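Local coordinates for protein xylooligosaccharide oxidase (Myceliophthora thermophila, PDB 5L6G) that oxidises the C1 hydroxyl of xylooligosaccharides and related sugars to lactones with a bicovalently bound FAD, passing the electrons to molecular oxygen to give hydrogen peroxide, at residues A179-A191 and T197-R211. Residues are numbered along the deposited sequence; the frame is centred on the assembly and turned at random.
Sequences AVDWITSADVVLA and TASETENPDLFWALR. With XYP (beta-D-xylopyranose), chain J.
Phe207 reaches from helix 204-211 to the start of strand 183-189, where its CZ lies 3.5 Å from Thr184 O and the carbonyl of Ile183 meets the ring edge near its plane. Its CG stands anti to the backbone N (chi1 -163°), which carries the ring up beneath the strand and alongside Ile183, whose CG2 touches CE1. The ring is sandwiched: Ser199 CA sits over the centre of one face, and Arg211 CD over the centre of the other. Bent at chi3 (62°), the arginine chain brings its guanidinium alongside the ring, with Phe207 CE2 over one guanidinium face, toward its rim, while NE donates to a water that in turn donates to Val180 O and Ile183 O; NH1 is held by Ala396 O. At the same end Val180 CG2 packs closely on Arg211, 3.3 Å from its CA. Farther along, Val188 CG2 slides past Leu210 CD1 (3.8 Å) and Leu206 CD2, and Ala186 CB rests on the same Leu210 methyl.

The strands pair antiparallel: Ala186 and Ala198 exchange two backbone hydrogen bonds, Ala198 N to Ala186 O being nearly straight (2.8 Å, 172°). On the sheet face away from the helix, Asp187 and Thr197 point the same way, and OG1 of Thr197 donates to Asp187 OD1 (2.7 Å) from above the carboxylate plane. A valine in place of Thr197 would remove the hydroxyl, and Asp187 OD1 would probably lose its cross-strand hydrogen bond, keeping the salt bridge to Arg224.

The contact thus closes a beta hairpin followed by a helix that packs on one face of it, within the PCMH-type FAD-binding domain. Strand 183-189 is flanked by strands 195-199 and 219-229, and helix 70-83 packs against Val189, the last residue of that strand.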
loop_
_atom_site.group_PDB
_atom_site.type_symbol
_atom_site.label_atom_id
_atom_site.label_comp_id
_atom_site.label_asym_id
_atom_site.label_seq_id
_atom_site.Cartn_x
_atom_site.Cartn_y
_atom_site.Cartn_z
ATOM N N ALA A 179 -1.726 0.879 8.137
ATOM C CA ALA A 179 -0.460 1.480 8.582
ATOM C C ALA A 179 -0.627 2.970 8.866
ATOM O O ALA A 179 -0.107 3.479 9.860
ATOM C CB ALA A 179 0.629 1.251 7.543
ATOM N N VAL A 180 -1.364 3.654 7.991
ATOM C CA VAL A 180 -1.646 5.078 8.125
ATOM C C VAL A 180 -2.310 5.430 9.467
ATOM O O VAL A 180 -2.133 6.517 10.003
ATOM C CB VAL A 180 -2.503 5.593 6.952
ATOM C CG1 VAL A 180 -3.940 5.100 7.028
ATOM C CG2 VAL A 180 -2.479 7.096 6.904
ATOM N N ASP A 181 -3.025 4.481 10.033
ATOM C CA ASP A 181 -3.706 4.686 11.314
ATOM C C ASP A 181 -2.802 4.686 12.523
ATOM O O ASP A 181 -3.225 5.047 13.630
ATOM C CB ASP A 181 -4.786 3.622 11.481
ATOM C CG ASP A 181 -5.854 3.732 10.419
ATOM O OD1 ASP A 181 -6.189 4.886 10.077
ATOM O OD2 ASP A 181 -6.347 2.692 9.933
ATOM N N TRP A 182 -1.556 4.268 12.340
ATOM C CA TRP A 182 -0.616 4.222 13.458
ATOM C C TRP A 182 0.328 5.418 13.452
ATOM O O TRP A 182 1.106 5.606 14.390
ATOM C CB TRP A 182 0.098 2.872 13.454
ATOM C CG TRP A 182 -0.891 1.883 13.769
ATOM C CD1 TRP A 182 -1.723 1.267 12.907
ATOM C CD2 TRP A 182 -1.280 1.472 15.075
ATOM N NE1 TRP A 182 -2.606 0.476 13.584
ATOM C CE2 TRP A 182 -2.346 0.575 14.924
ATOM C CE3 TRP A 182 -0.823 1.776 16.366
ATOM C CZ2 TRP A 182 -2.952 -0.047 16.003
ATOM C CZ3 TRP A 182 -1.428 1.161 17.434
ATOM C CH2 TRP A 182 -2.485 0.264 17.250
ATOM N N ILE A 183 0.221 6.262 12.430
ATOM C CA ILE A 183 1.002 7.482 12.409
ATOM C C ILE A 183 0.445 8.434 13.468
ATOM O O ILE A 183 -0.754 8.742 13.475
ATOM C CB ILE A 183 0.981 8.175 11.038
ATOM C CG1 ILE A 183 1.572 7.252 9.969
ATOM C CG2 ILE A 183 1.753 9.487 11.132
ATOM C CD1 ILE A 183 1.421 7.781 8.550
ATOM N N THR A 184 1.305 8.885 14.374
ATOM C CA THR A 184 0.899 9.895 15.353
ATOM C C THR A 184 1.449 11.284 15.007
ATOM O O THR A 184 0.855 12.292 15.380
ATOM C CB THR A 184 1.275 9.493 16.797
ATOM O OG1 THR A 184 0.696 10.423 17.715
ATOM C CG2 THR A 184 2.756 9.482 16.996
ATOM N N SER A 185 2.581 11.337 14.320
ATOM C CA SER A 185 3.095 12.601 13.809
ATOM C C SER A 185 4.117 12.355 12.704
ATOM O O SER A 185 4.637 11.253 12.549
ATOM C CB SER A 185 3.700 13.458 14.932
ATOM O OG SER A 185 4.924 12.911 15.394
ATOM N N ALA A 186 4.399 13.401 11.943
ATOM C CA ALA A 186 5.370 13.323 10.866
ATOM C C ALA A 186 6.057 14.669 10.739
ATOM O O ALA A 186 5.401 15.703 10.854
ATOM C CB ALA A 186 4.689 12.987 9.554
ATOM N N ASP A 187 7.362 14.645 10.500
ATOM C CA ASP A 187 8.086 15.843 10.119
ATOM C C ASP A 187 8.159 15.868 8.607
ATOM O O ASP A 187 8.481 14.854 7.984
ATOM C CB ASP A 187 9.485 15.847 10.703
ATOM C CG ASP A 187 9.492 15.826 12.223
ATOM O OD1 ASP A 187 8.511 16.278 12.855
ATOM O OD2 ASP A 187 10.472 15.317 12.774
ATOM N N VAL A 188 7.848 17.010 8.013
ATOM C CA VAL A 188 7.692 17.106 6.587
ATOM C C VAL A 188 8.497 18.257 6.027
ATOM O O VAL A 188 8.506 19.348 6.602
ATOM C CB VAL A 188 6.202 17.332 6.209
ATOM C CG1 VAL A 188 5.995 17.161 4.707
ATOM C CG2 VAL A 188 5.309 16.390 7.015
ATOM N N VAL A 189 9.170 17.991 4.919
ATOM C CA VAL A 189 9.847 19.020 4.131
ATOM C C VAL A 189 8.893 19.441 3.028
ATOM O O VAL A 189 8.534 18.632 2.169
ATOM C CB VAL A 189 11.135 18.474 3.487
ATOM C CG1 VAL A 189 11.834 19.544 2.650
ATOM C CG2 VAL A 189 12.056 17.957 4.585
ATOM N N LEU A 190 8.478 20.694 3.054
ATOM C CA LEU A 190 7.564 21.224 2.045
ATOM C C LEU A 190 8.294 21.631 0.767
ATOM O O LEU A 190 9.515 21.689 0.733
ATOM C CB LEU A 190 6.802 22.419 2.616
ATOM C CG LEU A 190 6.021 22.151 3.897
ATOM C CD1 LEU A 190 5.335 23.431 4.369
ATOM C CD2 LEU A 190 5.000 21.066 3.704
ATOM N N ALA A 191 7.512 21.939 -0.271
ATOM C CA ALA A 191 8.035 22.234 -1.586
ATOM C C ALA A 191 9.031 23.380 -1.592
ATOM O O ALA A 191 9.932 23.388 -2.419
ATOM C CB ALA A 191 6.890 22.528 -2.556
ATOM N N THR A 197 5.970 20.003 11.382
ATOM C CA THR A 197 5.565 18.772 12.009
ATOM C C THR A 197 4.053 18.762 11.917
ATOM O O THR A 197 3.389 19.762 12.244
ATOM C CB THR A 197 6.025 18.684 13.471
ATOM O OG1 THR A 197 7.457 18.646 13.514
ATOM C CG2 THR A 197 5.446 17.442 14.166
ATOM N N ALA A 198 3.520 17.631 11.482
ATOM C CA ALA A 198 2.084 17.442 11.336
ATOM C C ALA A 198 1.610 16.403 12.342
ATOM O O ALA A 198 2.241 15.370 12.533
ATOM C CB ALA A 198 1.749 17.024 9.921
ATOM N N SER A 199 0.509 16.707 13.003
ATOM C CA SER A 199 -0.099 15.820 13.978
ATOM C C SER A 199 -1.557 16.243 14.136
ATOM O O SER A 199 -2.026 17.154 13.451
ATOM C CB SER A 199 0.635 15.923 15.317
ATOM O OG SER A 199 0.327 17.141 15.967
ATOM N N GLU A 200 -2.282 15.610 15.043
ATOM C CA GLU A 200 -3.665 16.025 15.253
ATOM C C GLU A 200 -3.781 17.448 15.780
ATOM O O GLU A 200 -4.768 18.112 15.490
ATOM C CB GLU A 200 -4.421 15.053 16.154
ATOM C CG GLU A 200 -5.157 14.006 15.344
ATOM C CD GLU A 200 -5.863 12.994 16.207
ATOM O OE1 GLU A 200 -6.261 13.348 17.337
ATOM O OE2 GLU A 200 -6.000 11.842 15.745
ATOM N N THR A 201 -2.758 17.915 16.506
ATOM C CA THR A 201 -2.751 19.244 17.117
ATOM C C THR A 201 -1.837 20.242 16.417
ATOM O O THR A 201 -1.643 21.344 16.903
ATOM C CB THR A 201 -2.290 19.164 18.586
ATOM O OG1 THR A 201 -0.936 18.687 18.647
ATOM C CG2 THR A 201 -3.203 18.235 19.370
ATOM N N GLU A 202 -1.276 19.879 15.277
ATOM C CA GLU A 202 -0.369 20.767 14.585
ATOM C C GLU A 202 -0.428 20.516 13.098
ATOM O O GLU A 202 -0.207 19.401 12.663
ATOM C CB GLU A 202 1.056 20.547 15.099
ATOM C CG GLU A 202 2.041 21.617 14.678
ATOM C CD GLU A 202 3.438 21.395 15.230
ATOM O OE1 GLU A 202 3.651 20.408 15.962
ATOM O OE2 GLU A 202 4.330 22.222 14.922
ATOM N N ASN A 203 -0.682 21.579 12.340
ATOM C CA ASN A 203 -0.904 21.501 10.897
ATOM C C ASN A 203 -1.916 20.411 10.589
ATOM O O ASN A 203 -1.620 19.502 9.822
ATOM C CB ASN A 203 0.410 21.272 10.174
ATOM C CG ASN A 203 1.351 22.450 10.309
ATOM O OD1 ASN A 203 1.079 23.522 9.771
ATOM N ND2 ASN A 203 2.454 22.267 11.037
ATOM N N PRO A 204 -3.103 20.479 11.233
ATOM C CA PRO A 204 -4.058 19.386 11.121
ATOM C C PRO A 204 -4.547 19.134 9.696
ATOM O O PRO A 204 -4.854 17.983 9.369
ATOM C CB PRO A 204 -5.220 19.819 12.026
ATOM C CG PRO A 204 -5.085 21.301 12.157
ATOM C CD PRO A 204 -3.606 21.552 12.124
ATOM N N ASP A 205 -4.619 20.176 8.856
ATOM C CA ASP A 205 -4.954 19.952 7.437
ATOM C C ASP A 205 -3.916 19.070 6.740
ATOM O O ASP A 205 -4.266 18.179 5.973
ATOM C CB ASP A 205 -5.070 21.254 6.665
ATOM C CG ASP A 205 -6.304 22.043 7.017
ATOM O OD1 ASP A 205 -7.303 21.466 7.507
ATOM O OD2 ASP A 205 -6.261 23.280 6.813
ATOM N N LEU A 206 -2.642 19.348 6.993
ATOM C CA LEU A 206 -1.554 18.578 6.409
ATOM C C LEU A 206 -1.570 17.163 6.970
ATOM O O LEU A 206 -1.379 16.202 6.235
ATOM C CB LEU A 206 -0.204 19.253 6.696
ATOM C CG LEU A 206 1.048 18.440 6.348
ATOM C CD1 LEU A 206 1.029 18.004 4.894
ATOM C CD2 LEU A 206 2.299 19.247 6.643
ATOM N N PHE A 207 -1.811 17.035 8.268
ATOM C CA PHE A 207 -1.883 15.719 8.885
ATOM C C PHE A 207 -2.993 14.907 8.230
ATOM O O PHE A 207 -2.809 13.745 7.881
ATOM C CB PHE A 207 -2.126 15.850 10.379
ATOM C CG PHE A 207 -1.816 14.603 11.140
ATOM C CD1 PHE A 207 -0.582 13.989 10.991
ATOM C CD2 PHE A 207 -2.732 14.052 11.996
ATOM C CE1 PHE A 207 -0.272 12.835 11.692
ATOM C CE2 PHE A 207 -2.429 12.896 12.711
ATOM C CZ PHE A 207 -1.194 12.293 12.551
ATOM N N TRP A 208 -4.137 15.548 8.027
ATOM C CA TRP A 208 -5.247 14.936 7.291
ATOM C C TRP A 208 -4.804 14.541 5.877
ATOM O O TRP A 208 -4.968 13.390 5.482
ATOM C CB TRP A 208 -6.451 15.897 7.263
ATOM C CG TRP A 208 -7.658 15.352 6.547
ATOM C CD1 TRP A 208 -8.674 14.638 7.086
ATOM C CD2 TRP A 208 -7.961 15.492 5.153
ATOM N NE1 TRP A 208 -9.602 14.322 6.120
ATOM C CE2 TRP A 208 -9.177 14.829 4.921
ATOM C CE3 TRP A 208 -7.316 16.111 4.080
ATOM C CZ2 TRP A 208 -9.762 14.772 3.667
ATOM C CZ3 TRP A 208 -7.900 16.061 2.838
ATOM C CH2 TRP A 208 -9.105 15.391 2.636
ATOM N N ALA A 209 -4.207 15.469 5.128
ATOM C CA ALA A 209 -3.808 15.175 3.745
ATOM C C ALA A 209 -2.743 14.066 3.653
ATOM O O ALA A 209 -2.824 13.185 2.790
ATOM C CB ALA A 209 -3.343 16.433 3.027
ATOM N N LEU A 210 -1.778 14.073 4.569
ATOM C CA LEU A 210 -0.742 13.045 4.595
ATOM C C LEU A 210 -1.287 11.643 4.738
ATOM O O LEU A 210 -0.713 10.690 4.190
ATOM C CB LEU A 210 0.222 13.246 5.767
ATOM C CG LEU A 210 1.179 14.425 5.701
ATOM C CD1 LEU A 210 1.979 14.485 6.998
ATOM C CD2 LEU A 210 2.089 14.316 4.489
ATOM N N ARG A 211 -2.361 11.524 5.514
ATOM C CA ARG A 211 -2.833 10.246 5.946
ATOM C C ARG A 211 -3.795 9.645 4.942
ATOM O O ARG A 211 -4.967 9.406 5.257
ATOM C CB ARG A 211 -3.409 10.347 7.368
ATOM C CG ARG A 211 -2.250 10.264 8.346
ATOM C CD ARG A 211 -2.456 10.992 9.622
ATOM N NE ARG A 211 -3.558 10.532 10.440
ATOM C CZ ARG A 211 -4.706 11.176 10.601
ATOM N NH1 ARG A 211 -4.976 12.291 9.920
ATOM N NH2 ARG A 211 -5.609 10.685 11.446
HETATM O O1 XYP J . -7.747 -0.043 16.629
HETATM C C1 XYP J . -7.408 1.316 16.326
HETATM C C2 XYP J . -6.391 1.836 17.342
HETATM C C3 XYP J . -5.864 3.217 16.954
HETATM C C4 XYP J . -5.468 3.245 15.478
HETATM C C5 XYP J . -6.590 2.700 14.597
HETATM O O2 XYP J . -7.027 1.885 18.624
HETATM O O3 XYP J . -4.734 3.587 17.768
HETATM O O4 XYP J . -5.153 4.589 15.102
HETATM O O5 XYP J . -6.882 1.369 14.997
HETATM O O HOH W 1 -2.915 8.287 12.036
HETATM O O HOH W 2 -1.435 13.146 16.358
#